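Local structure of transcriptional regulator, LRP/AsnC family (Neisseria meningitidis, 2P5V) at residues Lys10-Glu21 / Thr151-Leu160. The protein is an LRP/AsnC-family transcriptional regulator that probably binds specific DNA sequences through a winged helix-turn-helix domain. Sequence-based numbering, arbitrary orientation.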
loop_
_atom_site.group_PDB
_atom_site.type_symbol
_atom_site.label_atom_id
_atom_site.label_comp_id
_atom_site.label_asym_id
_atom_site.label_seq_id
_atom_site.Cartn_x
_atom_site.Cartn_y
_atom_site.Cartn_z
ATOM N N LYS G 10 14.918 27.872 35.890
ATOM C CA LYS G 10 13.898 27.003 36.487
ATOM C C LYS G 10 12.567 27.697 36.808
ATOM O O LYS G 10 11.509 27.057 36.754
ATOM C CB LYS G 10 14.450 26.328 37.751
ATOM C CG LYS G 10 13.537 25.250 38.330
ATOM C CD LYS G 10 14.247 24.379 39.365
ATOM C CE LYS G 10 14.589 25.150 40.633
ATOM N NZ LYS G 10 15.185 24.265 41.678
ATOM N N THR G 11 12.607 28.991 37.137
ATOM C CA THR G 11 11.376 29.713 37.487
ATOM C C THR G 11 10.642 30.227 36.237
ATOM O O THR G 11 9.416 30.363 36.248
ATOM C CB THR G 11 11.614 30.856 38.522
ATOM O OG1 THR G 11 11.911 32.083 37.852
ATOM C CG2 THR G 11 12.737 30.494 39.494
ATOM N N ASP G 12 11.389 30.496 35.167
ATOM C CA ASP G 12 10.788 30.800 33.864
ATOM C C ASP G 12 10.079 29.564 33.289
ATOM O O ASP G 12 9.017 29.680 32.661
ATOM C CB ASP G 12 11.847 31.316 32.882
ATOM C CG ASP G 12 12.363 32.698 33.249
ATOM O OD1 ASP G 12 11.546 33.643 33.332
ATOM O OD2 ASP G 12 13.589 32.842 33.452
ATOM N N ILE G 13 10.661 28.383 33.512
ATOM C CA ILE G 13 9.997 27.126 33.151
ATOM C C ILE G 13 8.672 27.008 33.897
ATOM O O ILE G 13 7.628 26.777 33.284
ATOM C CB ILE G 13 10.863 25.875 33.476
ATOM C CG1 ILE G 13 12.161 25.861 32.657
ATOM C CG2 ILE G 13 10.074 24.591 33.221
ATOM C CD1 ILE G 13 11.954 25.902 31.159
ATOM N N LYS G 14 8.726 27.178 35.215
ATOM C CA LYS G 14 7.544 27.100 36.077
ATOM C C LYS G 14 6.405 28.000 35.592
ATOM O O LYS G 14 5.252 27.576 35.554
ATOM C CB LYS G 14 7.920 27.472 37.517
ATOM C CG LYS G 14 6.781 27.378 38.533
ATOM C CD LYS G 14 6.330 25.942 38.752
ATOM C CE LYS G 14 5.444 25.819 39.988
ATOM N NZ LYS G 14 5.454 24.441 40.552
ATOM N N ILE G 15 6.740 29.237 35.230
ATOM C CA ILE G 15 5.764 30.200 34.703
ATOM C C ILE G 15 5.095 29.706 33.413
ATOM O O ILE G 15 3.887 29.868 33.228
ATOM C CB ILE G 15 6.425 31.577 34.426
ATOM C CG1 ILE G 15 6.698 32.315 35.735
ATOM C CG2 ILE G 15 5.542 32.430 33.534
ATOM C CD1 ILE G 15 7.466 33.618 35.558
ATOM N N LEU G 16 5.888 29.121 32.521
ATOM C CA LEU G 16 5.365 28.591 31.257
ATOM C C LEU G 16 4.475 27.370 31.482
ATOM O O LEU G 16 3.443 27.217 30.833
ATOM C CB LEU G 16 6.507 28.252 30.297
ATOM C CG LEU G 16 7.329 29.452 29.817
ATOM C CD1 LEU G 16 8.672 28.989 29.283
ATOM C CD2 LEU G 16 6.580 30.262 28.766
ATOM N N GLN G 17 4.869 26.506 32.407
ATOM C CA GLN G 17 4.048 25.354 32.758
ATOM C C GLN G 17 2.707 25.797 33.331
ATOM O O GLN G 17 1.664 25.252 32.968
ATOM C CB GLN G 17 4.770 24.465 33.762
ATOM C CG GLN G 17 6.008 23.771 33.203
ATOM C CD GLN G 17 6.819 23.072 34.280
ATOM O OE1 GLN G 17 6.543 23.208 35.472
ATOM N NE2 GLN G 17 7.826 22.321 33.863
ATOM N N VAL G 18 2.742 26.785 34.225
ATOM C CA VAL G 18 1.523 27.290 34.856
ATOM C C VAL G 18 0.571 27.870 33.814
ATOM O O VAL G 18 -0.614 27.535 33.792
ATOM C CB VAL G 18 1.828 28.374 35.923
ATOM C CG1 VAL G 18 0.573 29.166 36.272
ATOM C CG2 VAL G 18 2.425 27.742 37.176
ATOM N N LEU G 19 1.096 28.740 32.959
ATOM C CA LEU G 19 0.276 29.431 31.960
ATOM C C LEU G 19 -0.261 28.507 30.856
ATOM O O LEU G 19 -1.334 28.765 30.300
ATOM C CB LEU G 19 1.067 30.581 31.326
ATOM C CG LEU G 19 1.324 31.794 32.218
ATOM C CD1 LEU G 19 2.278 32.752 31.513
ATOM C CD2 LEU G 19 0.014 32.493 32.596
ATOM N N GLN G 20 0.489 27.453 30.528
ATOM C CA GLN G 20 0.037 26.482 29.534
ATOM C C GLN G 20 -1.241 25.789 29.989
ATOM O O GLN G 20 -2.129 25.528 29.179
ATOM C CB GLN G 20 1.120 25.445 29.225
ATOM C CG GLN G 20 2.115 25.905 28.173
ATOM C CD GLN G 20 2.964 24.780 27.624
ATOM O OE1 GLN G 20 3.150 24.669 26.410
ATOM N NE2 GLN G 20 3.475 23.930 28.509
ATOM N N GLU G 21 -1.326 25.511 31.287
ATOM C CA GLU G 21 -2.506 24.889 31.879
ATOM C C GLU G 21 -3.596 25.891 32.244
ATOM O O GLU G 21 -4.777 25.589 32.113
ATOM C CB GLU G 21 -2.110 24.067 33.109
ATOM C CG GLU G 21 -1.396 22.772 32.763
ATOM C CD GLU G 21 -2.244 21.863 31.883
ATOM O OE1 GLU G 21 -3.355 21.478 32.304
ATOM O OE2 GLU G 21 -1.804 21.542 30.760
ATOM N N THR G 151 -3.654 17.386 24.766
ATOM C CA THR G 151 -3.213 18.611 25.427
ATOM C C THR G 151 -2.442 19.516 24.453
ATOM O O THR G 151 -1.910 19.061 23.450
ATOM C CB THR G 151 -2.368 18.316 26.697
ATOM O OG1 THR G 151 -1.861 19.549 27.224
ATOM C CG2 THR G 151 -1.200 17.361 26.404
ATOM N N THR G 152 -2.419 20.807 24.763
ATOM C CA THR G 152 -1.671 21.804 23.995
ATOM C C THR G 152 -0.330 22.123 24.667
ATOM O O THR G 152 0.515 22.812 24.094
ATOM C CB THR G 152 -2.478 23.113 23.871
ATOM O OG1 THR G 152 -2.867 23.563 25.174
ATOM C CG2 THR G 152 -3.720 22.901 23.032
ATOM N N SER G 153 -0.136 21.604 25.874
ATOM C CA SER G 153 1.046 21.893 26.656
ATOM C C SER G 153 2.258 21.141 26.126
ATOM O O SER G 153 2.253 19.906 26.038
ATOM C CB SER G 153 0.819 21.534 28.121
ATOM O OG SER G 153 -0.391 22.098 28.574
ATOM N N LEU G 154 3.287 21.905 25.769
ATOM C CA LEU G 154 4.556 21.351 25.322
ATOM C C LEU G 154 5.328 20.884 26.543
ATOM O O LEU G 154 5.165 21.455 27.630
ATOM C CB LEU G 154 5.372 22.402 24.568
ATOM C CG LEU G 154 4.861 22.833 23.190
ATOM C CD1 LEU G 154 5.636 24.059 22.681
ATOM C CD2 LEU G 154 4.969 21.686 22.209
ATOM N N PRO G 155 6.169 19.847 26.371
ATOM C CA PRO G 155 7.032 19.371 27.447
ATOM C C PRO G 155 8.225 20.308 27.558
ATOM O O PRO G 155 8.769 20.733 26.534
ATOM C CB PRO G 155 7.463 17.989 26.955
ATOM C CG PRO G 155 7.502 18.133 25.467
ATOM C CD PRO G 155 6.381 19.086 25.122
ATOM N N LEU G 156 8.615 20.654 28.779
ATOM C CA LEU G 156 9.651 21.679 28.971
ATOM C C LEU G 156 10.842 21.211 29.806
ATOM O O LEU G 156 11.767 21.984 30.037
ATOM C CB LEU G 156 9.036 22.955 29.572
ATOM C CG LEU G 156 7.912 23.600 28.744
ATOM C CD1 LEU G 156 7.414 24.905 29.375
ATOM C CD2 LEU G 156 8.337 23.833 27.288
ATOM N N ASN G 157 10.839 19.938 30.198
ATOM C CA ASN G 157 11.841 19.391 31.120
ATOM C C ASN G 157 13.258 19.403 30.561
ATOM O O ASN G 157 14.227 19.483 31.318
ATOM C CB ASN G 157 11.459 17.964 31.511
ATOM C CG ASN G 157 10.085 17.889 32.141
ATOM O OD1 ASN G 157 9.786 18.626 33.086
ATOM N ND2 ASN G 157 9.233 17.014 31.610
ATOM N N HIS G 158 13.369 19.327 29.237
ATOM C CA HIS G 158 14.659 19.394 28.550
ATOM C C HIS G 158 15.389 20.720 28.740
ATOM O O HIS G 158 16.605 20.781 28.608
ATOM C CB HIS G 158 14.498 19.108 27.052
ATOM C CG HIS G 158 13.627 20.085 26.323
ATOM N ND1 HIS G 158 12.251 19.985 26.298
ATOM C CD2 HIS G 158 13.940 21.155 25.554
ATOM C CE1 HIS G 158 11.754 20.965 25.563
ATOM N NE2 HIS G 158 12.759 21.686 25.096
ATOM N N LEU G 159 14.647 21.776 29.053
ATOM C CA LEU G 159 15.240 23.093 29.261
ATOM C C LEU G 159 15.914 23.237 30.633
ATOM O O LEU G 159 16.622 24.216 30.868
ATOM C CB LEU G 159 14.184 24.183 29.057
ATOM C CG LEU G 159 13.537 24.202 27.665
ATOM C CD1 LEU G 159 12.416 25.232 27.597
ATOM C CD2 LEU G 159 14.582 24.452 26.574
ATOM N N LEU G 160 15.709 22.259 31.518
ATOM C CA LEU G 160 16.308 22.264 32.859
ATOM C C LEU G 160 17.714 21.668 32.837
ATOM O O LEU G 160 17.892 20.498 32.497
ATOM C CB LEU G 160 15.433 21.474 33.837
ATOM C CG LEU G 160 13.987 21.956 33.969
ATOM C CD1 LEU G 160 13.123 20.896 34.635
ATOM C CD2 LEU G 160 13.931 23.265 34.738
HETATM O O HOH W 1 -0.845 25.075 26.358
HETATM O O HOH W 2 1.765 25.189 24.278
HETATM O O HOH W 3 -2.767 22.685 28.432
#
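The C-terminal tail 151-160 runs antiparallel to helix 10-21, with Ser153 beside Gln20 (CA to CA 5.5 Å), Leu156 beside Ile13 and Leu160 beside Lys10. The carboxamide of Gln20 reads the backbone of Leu154 in both directions. Leu154 N donates to Gln20 OE1 (2.8 Å), arriving tilted out of the carbonyl plane, whereas Gln20 NE2 sends an almost straight bond, 176° at the hydrogen, to Leu154 O, meeting a lone pair in that carbonyl's plane. Gln20 can span the gap because its chain is extended beyond CG, chi2 -166°. One water sits between Gln20 OE1 and Thr152 O, within hydrogen-bonding distance of each; a second lies between Gln20 O and Thr152 OG1, a third between Gln20 O and Ser153 OG. Beside them Glu21, bent at chi2 (-59°), brings OE2 to 2.7 Å from Ser153 OG. The tail itself is shaped here by an ST turn, in which Ser153 N donates to Thr151 OG1.

Toward the start of the helix the contact turns apolar. Leu156 presses CD1 against Leu16 CB (3.6 Å), while its CB lies alongside Ile13 CG2 as the two side chains pass in opposite directions. Ile13 CD1 reaches the short 3-10 turn and touches Leu159 CB at 3.5 Å; its CG1 meets Leu160 CD2, which also lies against Lys10 CG. Leu16 continues inward to Leu48 of helix 38-50, joining the tail to the core of the winged helix-turn-helix domain. Phe115 of the second subunit packs on Leu154, and Val66 O of that subunit accepts from His158 NE2. Polar pairing at one end and leucine-isoleucine contacts at the other thus join tail to helix, the paired hydrogen bonds holding the Gln20 amide against rotation.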